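Local coordinates for protein muconate cycloisomerase (Azorhizobium caulinodans, PDB 3MY9) that belongs to the enolase superfamily, whose members pair a capping domain with a TIM-barrel domain, and binds magnesium ions, at residues 337-342 and 358-363; 267-272 and 283-288; 176-181 and 212-217. All coordinates share one frame; numbering follows the deposited sequence.

In the fold
Followed from the N terminus, the chain makes contact 3 first, then contact 2, then contact 1; they run in series, and none nests in or crosses another. Contact 3 closes 30 residues, bringing together two successive outer helices of the barrel, 174-188 and 207-215. Contact 2 closes a shorter span, laying helix 279-292 on strand 268-270. Contact 1 joins two late loops, with strands 345-346 and 349-351 between them, next to the sheet containing the chain's first strand. The centre of contact 2 lies about 28 Å from those of contacts 1 and 3, which are about 42 Å apart, and no two contacts touch.

Contact 1 of 3, residues 337-342 and 358-363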
loop_
_atom_site.group_PDB
_atom_site.type_symbol
_atom_site.label_atom_id
_atom_site.label_comp_id
_atom_site.label_asym_id
_atom_site.label_seq_id
_atom_site.Cartn_x
_atom_site.Cartn_y
_atom_site.Cartn_z
ATOM N N ASP A 337 31.234 -7.654 -44.430
ATOM C CA ASP A 337 31.686 -7.489 -43.051
ATOM C C ASP A 337 33.186 -7.779 -42.983
ATOM O O ASP A 337 33.768 -8.276 -43.944
ATOM C CB ASP A 337 30.896 -8.436 -42.134
ATOM C CG ASP A 337 30.830 -7.957 -40.684
ATOM O OD1 ASP A 337 30.252 -8.683 -39.849
ATOM O OD2 ASP A 337 31.350 -6.865 -40.368
ATOM N N VAL A 338 33.803 -7.453 -41.849
ATOM C CA VAL A 338 35.258 -7.616 -41.669
ATOM C C VAL A 338 35.663 -8.999 -41.127
ATOM O O VAL A 338 36.848 -9.264 -40.963
ATOM C CB VAL A 338 35.836 -6.515 -40.737
ATOM C CG1 VAL A 338 35.792 -5.160 -41.425
ATOM C CG2 VAL A 338 35.071 -6.477 -39.393
ATOM N N LEU A 339 34.687 -9.866 -40.836
ATOM C CA LEU A 339 34.977 -11.229 -40.400
ATOM C C LEU A 339 35.443 -12.083 -41.582
ATOM O O LEU A 339 34.917 -11.963 -42.691
ATOM C CB LEU A 339 33.751 -11.884 -39.757
ATOM C CG LEU A 339 33.112 -11.268 -38.494
ATOM C CD1 LEU A 339 32.139 -12.243 -37.857
ATOM C CD2 LEU A 339 34.151 -10.867 -37.485
ATOM N N GLU A 340 36.443 -12.929 -41.337
ATOM C CA GLU A 340 36.871 -13.939 -42.303
ATOM C C GLU A 340 35.686 -14.856 -42.628
ATOM O O GLU A 340 35.479 -15.212 -43.796
ATOM C CB GLU A 340 38.069 -14.733 -41.750
ATOM C CG GLU A 340 38.704 -15.735 -42.705
ATOM C CD GLU A 340 39.763 -15.137 -43.641
ATOM O OE1 GLU A 340 40.717 -14.484 -43.159
ATOM O OE2 GLU A 340 39.648 -15.349 -44.866
ATOM N N GLU A 341 34.912 -15.222 -41.594
ATOM C CA GLU A 341 33.660 -15.983 -41.765
ATOM C C GLU A 341 32.505 -15.409 -40.956
ATOM O O GLU A 341 32.662 -15.060 -39.792
ATOM C CB GLU A 341 33.842 -17.448 -41.380
ATOM C CG GLU A 341 34.661 -18.216 -42.389
ATOM C CD GLU A 341 34.684 -19.712 -42.138
ATOM O OE1 GLU A 341 34.745 -20.465 -43.154
ATOM O OE2 GLU A 341 34.650 -20.120 -40.943
ATOM N N ARG A 342 31.340 -15.355 -41.589
ATOM C CA ARG A 342 30.144 -14.801 -40.980
ATOM C C ARG A 342 29.568 -15.693 -39.878
ATOM O O ARG A 342 29.679 -16.913 -39.956
ATOM C CB ARG A 342 29.073 -14.612 -42.059
ATOM C CG ARG A 342 29.392 -13.540 -43.098
ATOM C CD ARG A 342 29.012 -12.131 -42.600
ATOM N NE ARG A 342 28.687 -11.257 -43.728
ATOM C CZ ARG A 342 27.522 -10.641 -43.934
ATOM N NH1 ARG A 342 27.375 -9.887 -45.023
ATOM N NH2 ARG A 342 26.513 -10.742 -43.067
ATOM N N LEU A 358 35.675 -14.954 -28.803
ATOM C CA LEU A 358 34.395 -14.679 -29.466
ATOM C C LEU A 358 34.069 -15.736 -30.534
ATOM O O LEU A 358 32.908 -15.921 -30.884
ATOM C CB LEU A 358 34.386 -13.279 -30.077
ATOM C CG LEU A 358 34.316 -12.127 -29.072
ATOM C CD1 LEU A 358 34.765 -10.815 -29.700
ATOM C CD2 LEU A 358 32.919 -12.010 -28.477
ATOM N N GLY A 359 35.095 -16.427 -31.024
ATOM C CA GLY A 359 34.948 -17.434 -32.071
ATOM C C GLY A 359 34.882 -16.861 -33.486
ATOM O O GLY A 359 34.236 -17.438 -34.340
ATOM N N ILE A 360 35.556 -15.732 -33.716
ATOM C CA ILE A 360 35.590 -15.039 -35.018
ATOM C C ILE A 360 37.039 -14.655 -35.310
ATOM O O ILE A 360 37.858 -14.598 -34.393
ATOM C CB ILE A 360 34.715 -13.745 -35.004
ATOM C CG1 ILE A 360 35.330 -12.659 -34.106
ATOM C CG2 ILE A 360 33.313 -14.041 -34.511
ATOM C CD1 ILE A 360 34.494 -11.408 -34.009
ATOM N N SER A 361 37.366 -14.407 -36.576
ATOM C CA SER A 361 38.700 -13.936 -36.934
ATOM C C SER A 361 38.643 -12.705 -37.829
ATOM O O SER A 361 37.749 -12.577 -38.661
ATOM C CB SER A 361 39.495 -15.049 -37.615
ATOM O OG SER A 361 38.632 -15.864 -38.388
ATOM N N ILE A 362 39.616 -11.814 -37.641
ATOM C CA ILE A 362 39.735 -10.583 -38.415
ATOM C C ILE A 362 41.184 -10.319 -38.785
ATOM O O ILE A 362 42.010 -10.080 -37.905
ATOM C CB ILE A 362 39.260 -9.366 -37.623
ATOM C CG1 ILE A 362 37.770 -9.488 -37.299
ATOM C CG2 ILE A 362 39.572 -8.083 -38.412
ATOM C CD1 ILE A 362 37.238 -8.362 -36.474
ATOM N N SER A 363 41.481 -10.353 -40.084
ATOM C CA SER A 363 42.825 -10.049 -40.605
ATOM C C SER A 363 42.911 -8.599 -41.093
ATOM O O SER A 363 41.885 -7.913 -41.214
ATOM C CB SER A 363 43.183 -11.006 -41.751
ATOM O OG SER A 363 42.273 -10.899 -42.841
#
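L339 lays both of its methyl branches over I360: CD2 comes within 3.5 Å of I360 CD1, and CD1 lies 4.0 Å from I360 CG2. The leucine CG stands opposite its own carbonyl carbon (chi1 -61°), and this turns the fork toward the isoleucine although the first bond of the side chain does not aim there. CD2 also reaches I362, at 3.9 Å from its CG1, and so fills the notch between the two isoleucines. Beside it V338 adds a looser touch, its CG2 being 4.1 Å from I362 CD1.

A single hydrogen bond joins the two backbones. E340 N donates to S361 O over 3.0 Å, almost straight at 174°. The same oxygen also lies 3.5 Å from L339 CA, a weaker CA-H...O contact that supplements the bond. The chains run in opposite directions here, with L339 facing I362 and E340 facing S361, but neither segment is a regular strand. At the solvent-exposed side E340 CB rests 3.6 Å from S361 OG. The glutamate then bends at its second torsion (chi2 85°), which brings its carboxylate over toward S363 without a hydrogen bond.

I360 and I362 both continue onto I306 of helix 305-316, extending the apolar patch to that helix. D337 OD2 forms a salt bridge with R37 of strand 35-44, tying the first loop to the N-terminal domain. S363 is the N-cap of helix 364-370, its hydroxyl capping a backbone N of that helix, and S366 OG hydrogen-bonds to V338 O. The whole is a loop-loop junction beside a capped helix start, where the end of the chain in this enolase-superfamily fold returns to the N-terminal domain.

Contact 2 of 3, residues 267-272 and 283-288; sequences DAISVK and QSLMAI
V271 and L285 mark the nearest approach of the two backbones, their CA atoms being 8.1 Å apart. Strand 268-270 and the loop residue V271 that follows it are thus separated from helix 279-292 by a layer of side chains, and no hydrogen bond crosses it. I269 and V271, two residues apart, both direct their first side-chain bond at the helix, whereas S270 between them directs its own away.

M286 meets the strand's side chains through its sulfur. Bends at both the second and third torsions (chi2 -54°, chi3 -60°) bring SD toward V271, although the first bond of the side chain does not point at the strand. SD lies 3.5 Å from V271 CG1, and M286 CG follows at 4.0 Å from the same methyl; the two side chains cross at about a right angle. I269 instead slides past the methionine in the opposite direction, leaving CD1 4.2 Å from SD. I269 and L285 extend toward each other tip to tip, but their modelled separation is too short to be trusted. V271 CG1 to L285 CD2, at 4.4 Å, is only a loose touch.

On the other side of the strand K272 folds back so that NZ donates to S270 O at 3.0 Å and to S270 OG at 3.2 Å. NZ lies above the carbonyl plane of S270, 38° out of it. NZ also forms a salt bridge with D248, a magnesium ligand, which puts it in the second shell of that metal site.

Strand 268-270 lies between parallel strands 245-247 and 296-297, and helix 279-292 is the main connecting helix of the beta-alpha-beta crossover from strand 268-270 to strand 296-297. L257 of helix 254-263 touches both I269 and L285, while helix 279-292 packs S284, A287 and I288 against a neighbouring subunit.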
loop_
_atom_site.group_PDB
_atom_site.type_symbol
_atom_site.label_atom_id
_atom_site.label_comp_id
_atom_site.label_asym_id
_atom_site.label_seq_id
_atom_site.Cartn_x
_atom_site.Cartn_y
_atom_site.Cartn_z
ATOM N N ASP A 267 5.905 -8.851 -18.057
ATOM C CA ASP A 267 6.026 -10.274 -17.825
ATOM C C ASP A 267 7.337 -10.846 -18.381
ATOM O O ASP A 267 7.629 -12.022 -18.150
ATOM C CB ASP A 267 4.844 -11.002 -18.481
ATOM C CG ASP A 267 3.509 -10.449 -18.038
ATOM O OD1 ASP A 267 3.184 -10.596 -16.853
ATOM O OD2 ASP A 267 2.814 -9.808 -18.855
ATOM N N ALA A 268 8.088 -10.034 -19.130
ATOM C CA ALA A 268 9.325 -10.464 -19.842
ATOM C C ALA A 268 10.056 -9.186 -20.224
ATOM O O ALA A 268 9.441 -8.118 -20.261
ATOM C CB ALA A 268 9.005 -11.288 -21.115
ATOM N N ILE A 269 11.367 -9.278 -20.430
ATOM C CA ILE A 269 12.163 -8.106 -20.783
ATOM C C ILE A 269 13.072 -8.428 -21.966
ATOM O O ILE A 269 13.488 -9.567 -22.144
ATOM C CB ILE A 269 13.010 -7.615 -19.608
ATOM C CG1 ILE A 269 14.092 -8.646 -19.242
ATOM C CG2 ILE A 269 12.138 -7.260 -18.380
ATOM C CD1 ILE A 269 15.032 -8.168 -18.225
ATOM N N SER A 270 13.375 -7.439 -22.793
ATOM C CA SER A 270 14.421 -7.625 -23.804
ATOM C C SER A 270 15.716 -7.099 -23.223
ATOM O O SER A 270 15.741 -6.014 -22.678
ATOM C CB SER A 270 14.093 -6.877 -25.083
ATOM O OG SER A 270 13.842 -5.524 -24.748
ATOM N N VAL A 271 16.776 -7.885 -23.340
ATOM C CA VAL A 271 18.079 -7.547 -22.793
ATOM C C VAL A 271 18.927 -6.932 -23.907
ATOM O O VAL A 271 19.126 -7.540 -24.961
ATOM C CB VAL A 271 18.822 -8.795 -22.237
ATOM C CG1 VAL A 271 17.911 -9.644 -21.395
ATOM C CG2 VAL A 271 19.346 -9.632 -23.360
ATOM N N LYS A 272 19.387 -5.709 -23.666
ATOM C CA LYS A 272 20.183 -4.942 -24.620
ATOM C C LYS A 272 21.602 -4.941 -24.098
ATOM O O LYS A 272 21.888 -4.202 -23.170
ATOM C CB LYS A 272 19.674 -3.492 -24.660
ATOM C CG LYS A 272 18.529 -3.192 -25.618
ATOM C CD LYS A 272 17.168 -3.577 -25.061
ATOM C CE LYS A 272 16.673 -2.580 -23.990
ATOM N NZ LYS A 272 15.409 -3.118 -23.429
ATOM N N GLN A 283 24.153 -10.493 -17.583
ATOM C CA GLN A 283 23.926 -11.684 -16.749
ATOM C C GLN A 283 23.466 -11.304 -15.333
ATOM O O GLN A 283 22.711 -12.038 -14.716
ATOM C CB GLN A 283 25.172 -12.545 -16.686
ATOM C CG GLN A 283 25.480 -13.303 -17.974
ATOM C CD GLN A 283 26.411 -14.497 -17.734
ATOM O OE1 GLN A 283 27.365 -14.391 -16.968
ATOM N NE2 GLN A 283 26.126 -15.630 -18.388
ATOM N N SER A 284 23.927 -10.170 -14.803
ATOM C CA SER A 284 23.436 -9.708 -13.501
ATOM C C SER A 284 21.948 -9.349 -13.605
ATOM O O SER A 284 21.158 -9.711 -12.733
ATOM C CB SER A 284 24.213 -8.470 -13.034
ATOM O OG SER A 284 25.571 -8.778 -12.865
ATOM N N LEU A 285 21.601 -8.632 -14.677
ATOM C CA LEU A 285 20.235 -8.276 -14.989
ATOM C C LEU A 285 19.378 -9.546 -15.022
ATOM O O LEU A 285 18.326 -9.629 -14.372
ATOM C CB LEU A 285 20.182 -7.580 -16.350
ATOM C CG LEU A 285 18.843 -7.034 -16.838
ATOM C CD1 LEU A 285 19.042 -6.136 -18.043
ATOM C CD2 LEU A 285 17.959 -8.171 -17.235
ATOM N N MET A 286 19.833 -10.546 -15.761
ATOM C CA MET A 286 19.077 -11.807 -15.848
ATOM C C MET A 286 19.003 -12.625 -14.519
ATOM O O MET A 286 18.051 -13.362 -14.318
ATOM C CB MET A 286 19.547 -12.622 -17.033
ATOM C CG MET A 286 19.103 -11.979 -18.371
ATOM S SD MET A 286 17.335 -11.632 -18.529
ATOM C CE MET A 286 16.720 -13.257 -18.356
ATOM N N ALA A 287 19.914 -12.427 -13.570
ATOM C CA ALA A 287 19.752 -13.079 -12.258
ATOM C C ALA A 287 18.526 -12.526 -11.526
ATOM O O ALA A 287 17.803 -13.269 -10.867
ATOM C CB ALA A 287 20.975 -12.872 -11.400
ATOM N N ILE A 288 18.315 -11.215 -11.631
ATOM C CA ILE A 288 17.155 -10.587 -11.068
ATOM C C ILE A 288 15.879 -11.116 -11.748
ATOM O O ILE A 288 14.921 -11.478 -11.069
ATOM C CB ILE A 288 17.178 -9.068 -11.208
ATOM C CG1 ILE A 288 18.346 -8.471 -10.435
ATOM C CG2 ILE A 288 15.866 -8.472 -10.697
ATOM C CD1 ILE A 288 18.684 -7.093 -10.864
#

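Contact 3 of 3, residues 176-181 and 212-217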
loop_
_atom_site.group_PDB
_atom_site.type_symbol
_atom_site.label_atom_id
_atom_site.label_comp_id
_atom_site.label_asym_id
_atom_site.label_seq_id
_atom_site.Cartn_x
_atom_site.Cartn_y
_atom_site.Cartn_z
ATOM N N GLU A 176 -7.799 -4.252 -40.279
ATOM C CA GLU A 176 -6.953 -4.982 -41.227
ATOM C C GLU A 176 -5.942 -5.852 -40.486
ATOM O O GLU A 176 -5.713 -6.986 -40.865
ATOM C CB GLU A 176 -6.238 -4.030 -42.205
ATOM C CG GLU A 176 -5.423 -4.747 -43.329
ATOM C CD GLU A 176 -4.890 -3.796 -44.400
ATOM O OE1 GLU A 176 -5.120 -2.562 -44.288
ATOM O OE2 GLU A 176 -4.252 -4.287 -45.366
ATOM N N GLU A 177 -5.370 -5.333 -39.401
ATOM C CA GLU A 177 -4.413 -6.110 -38.623
ATOM C C GLU A 177 -5.100 -7.329 -37.987
ATOM O O GLU A 177 -4.493 -8.399 -37.898
ATOM C CB GLU A 177 -3.697 -5.219 -37.604
ATOM C CG GLU A 177 -2.850 -4.146 -38.327
ATOM C CD GLU A 177 -1.905 -3.361 -37.436
ATOM O OE1 GLU A 177 -2.207 -3.161 -36.233
ATOM O OE2 GLU A 177 -0.862 -2.907 -37.974
ATOM N N LEU A 178 -6.364 -7.183 -37.592
ATOM C CA LEU A 178 -7.125 -8.304 -37.032
ATOM C C LEU A 178 -7.388 -9.402 -38.067
ATOM O O LEU A 178 -7.274 -10.585 -37.743
ATOM C CB LEU A 178 -8.462 -7.838 -36.433
ATOM C CG LEU A 178 -8.433 -7.018 -35.147
ATOM C CD1 LEU A 178 -9.889 -6.750 -34.646
ATOM C CD2 LEU A 178 -7.630 -7.716 -34.085
ATOM N N ARG A 179 -7.770 -9.007 -39.284
ATOM C CA ARG A 179 -7.986 -9.963 -40.384
ATOM C C ARG A 179 -6.681 -10.700 -40.735
ATOM O O ARG A 179 -6.678 -11.889 -41.050
ATOM C CB ARG A 179 -8.513 -9.247 -41.653
ATOM C CG ARG A 179 -9.915 -8.649 -41.501
ATOM C CD ARG A 179 -10.551 -8.245 -42.868
ATOM N NE ARG A 179 -9.828 -7.154 -43.536
ATOM C CZ ARG A 179 -9.989 -5.846 -43.295
ATOM N NH1 ARG A 179 -10.861 -5.413 -42.380
ATOM N NH2 ARG A 179 -9.263 -4.956 -43.967
ATOM N N ILE A 180 -5.575 -9.974 -40.700
ATOM C CA ILE A 180 -4.252 -10.586 -40.880
ATOM C C ILE A 180 -3.973 -11.634 -39.806
ATOM O O ILE A 180 -3.597 -12.747 -40.122
ATOM C CB ILE A 180 -3.129 -9.525 -40.964
ATOM C CG1 ILE A 180 -3.165 -8.854 -42.353
ATOM C CG2 ILE A 180 -1.732 -10.166 -40.782
ATOM C CD1 ILE A 180 -2.338 -7.596 -42.469
ATOM N N LEU A 181 -4.219 -11.306 -38.551
ATOM C CA LEU A 181 -3.965 -12.255 -37.464
ATOM C C LEU A 181 -4.870 -13.458 -37.601
ATOM O O LEU A 181 -4.446 -14.581 -37.331
ATOM C CB LEU A 181 -4.184 -11.614 -36.100
ATOM C CG LEU A 181 -3.126 -10.597 -35.640
ATOM C CD1 LEU A 181 -3.697 -9.751 -34.520
ATOM C CD2 LEU A 181 -1.774 -11.273 -35.238
ATOM N N ARG A 212 -6.707 -5.798 -26.165
ATOM C CA ARG A 212 -7.631 -6.875 -25.882
ATOM C C ARG A 212 -8.021 -7.610 -27.143
ATOM O O ARG A 212 -8.123 -8.871 -27.113
ATOM C CB ARG A 212 -8.876 -6.418 -25.104
ATOM C CG ARG A 212 -9.757 -7.607 -24.611
ATOM C CD ARG A 212 -11.002 -7.086 -23.843
ATOM N NE ARG A 212 -10.594 -6.294 -22.683
ATOM C CZ ARG A 212 -10.187 -6.792 -21.527
ATOM N NH1 ARG A 212 -10.159 -8.104 -21.326
ATOM N NH2 ARG A 212 -9.867 -5.966 -20.530
ATOM N N ASP A 213 -8.180 -6.879 -28.250
ATOM C CA ASP A 213 -8.501 -7.522 -29.515
ATOM C C ASP A 213 -7.368 -8.487 -29.969
ATOM O O ASP A 213 -7.630 -9.608 -30.438
ATOM C CB ASP A 213 -8.741 -6.485 -30.614
ATOM C CG ASP A 213 -10.067 -5.703 -30.448
ATOM O OD1 ASP A 213 -10.924 -6.093 -29.627
ATOM O OD2 ASP A 213 -10.218 -4.671 -31.138
ATOM N N VAL A 214 -6.110 -8.062 -29.847
ATOM C CA VAL A 214 -5.019 -8.887 -30.373
ATOM C C VAL A 214 -4.651 -9.988 -29.355
ATOM O O VAL A 214 -4.171 -11.050 -29.729
ATOM C CB VAL A 214 -3.803 -8.070 -30.804
ATOM C CG1 VAL A 214 -4.191 -7.026 -31.903
ATOM C CG2 VAL A 214 -3.137 -7.461 -29.639
ATOM N N ASP A 215 -4.957 -9.752 -28.079
ATOM C CA ASP A 215 -4.828 -10.778 -27.041
ATOM C C ASP A 215 -5.656 -12.046 -27.318
ATOM O O ASP A 215 -5.268 -13.122 -26.865
ATOM C CB ASP A 215 -5.131 -10.194 -25.642
ATOM C CG ASP A 215 -5.318 -11.287 -24.561
ATOM O OD1 ASP A 215 -4.304 -11.735 -23.936
ATOM O OD2 ASP A 215 -6.489 -11.690 -24.331
ATOM N N ALA A 216 -6.731 -11.954 -28.112
ATOM C CA ALA A 216 -7.584 -13.137 -28.423
ATOM C C ALA A 216 -6.875 -14.130 -29.331
ATOM O O ALA A 216 -7.260 -15.309 -29.401
ATOM C CB ALA A 216 -8.941 -12.720 -29.056
ATOM N N PHE A 217 -5.824 -13.674 -30.021
ATOM C CA PHE A 217 -5.045 -14.547 -30.885
ATOM C C PHE A 217 -3.880 -15.207 -30.150
ATOM O O PHE A 217 -3.068 -15.933 -30.757
ATOM C CB PHE A 217 -4.563 -13.724 -32.068
ATOM C CG PHE A 217 -5.697 -13.239 -32.931
ATOM C CD1 PHE A 217 -6.226 -14.060 -33.912
ATOM C CD2 PHE A 217 -6.285 -12.021 -32.705
ATOM C CE1 PHE A 217 -7.305 -13.639 -34.684
ATOM C CE2 PHE A 217 -7.355 -11.583 -33.473
ATOM C CZ PHE A 217 -7.866 -12.397 -34.462
#
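L181 sets its CB squarely over one face of the F217 ring, 3.8 Å from the centroid and 6° off the normal, a CH-pi contact. The ring's second torsion (chi2 -84°) turns that flat side to the helix, while V214 O lies at its edge, in plane. Further out, L181 CD1 meets V214 CG1 at 3.8 Å, so one leucine bridges valine and phenylalanine.

L178, one helical turn earlier, keeps CG beside its backbone N (chi1 -70°) and is extended beyond; its end thereby comes nearer to the other helix than its first bond suggests. CD2 makes most of the contacts: it sits 3.8 Å from D213 CB, 3.9 Å from F217 CE2 and 4.1 Å from V214 CG1. The leucine and the phenylalanine cross at about a right angle. D213 meets L178 mainly through CB; its carboxylate pairs outside the contact, OD2 with H174 and OD1 in a salt bridge with R218 of a neighbouring subunit.

No hydrogen bond links the two segments. Helices 174-188 and 207-215 lie side by side on the outside of the barrel, and beneath them L181 touches M167 of strand 164-168, while L181 and V214 share L196 of strand 193-197.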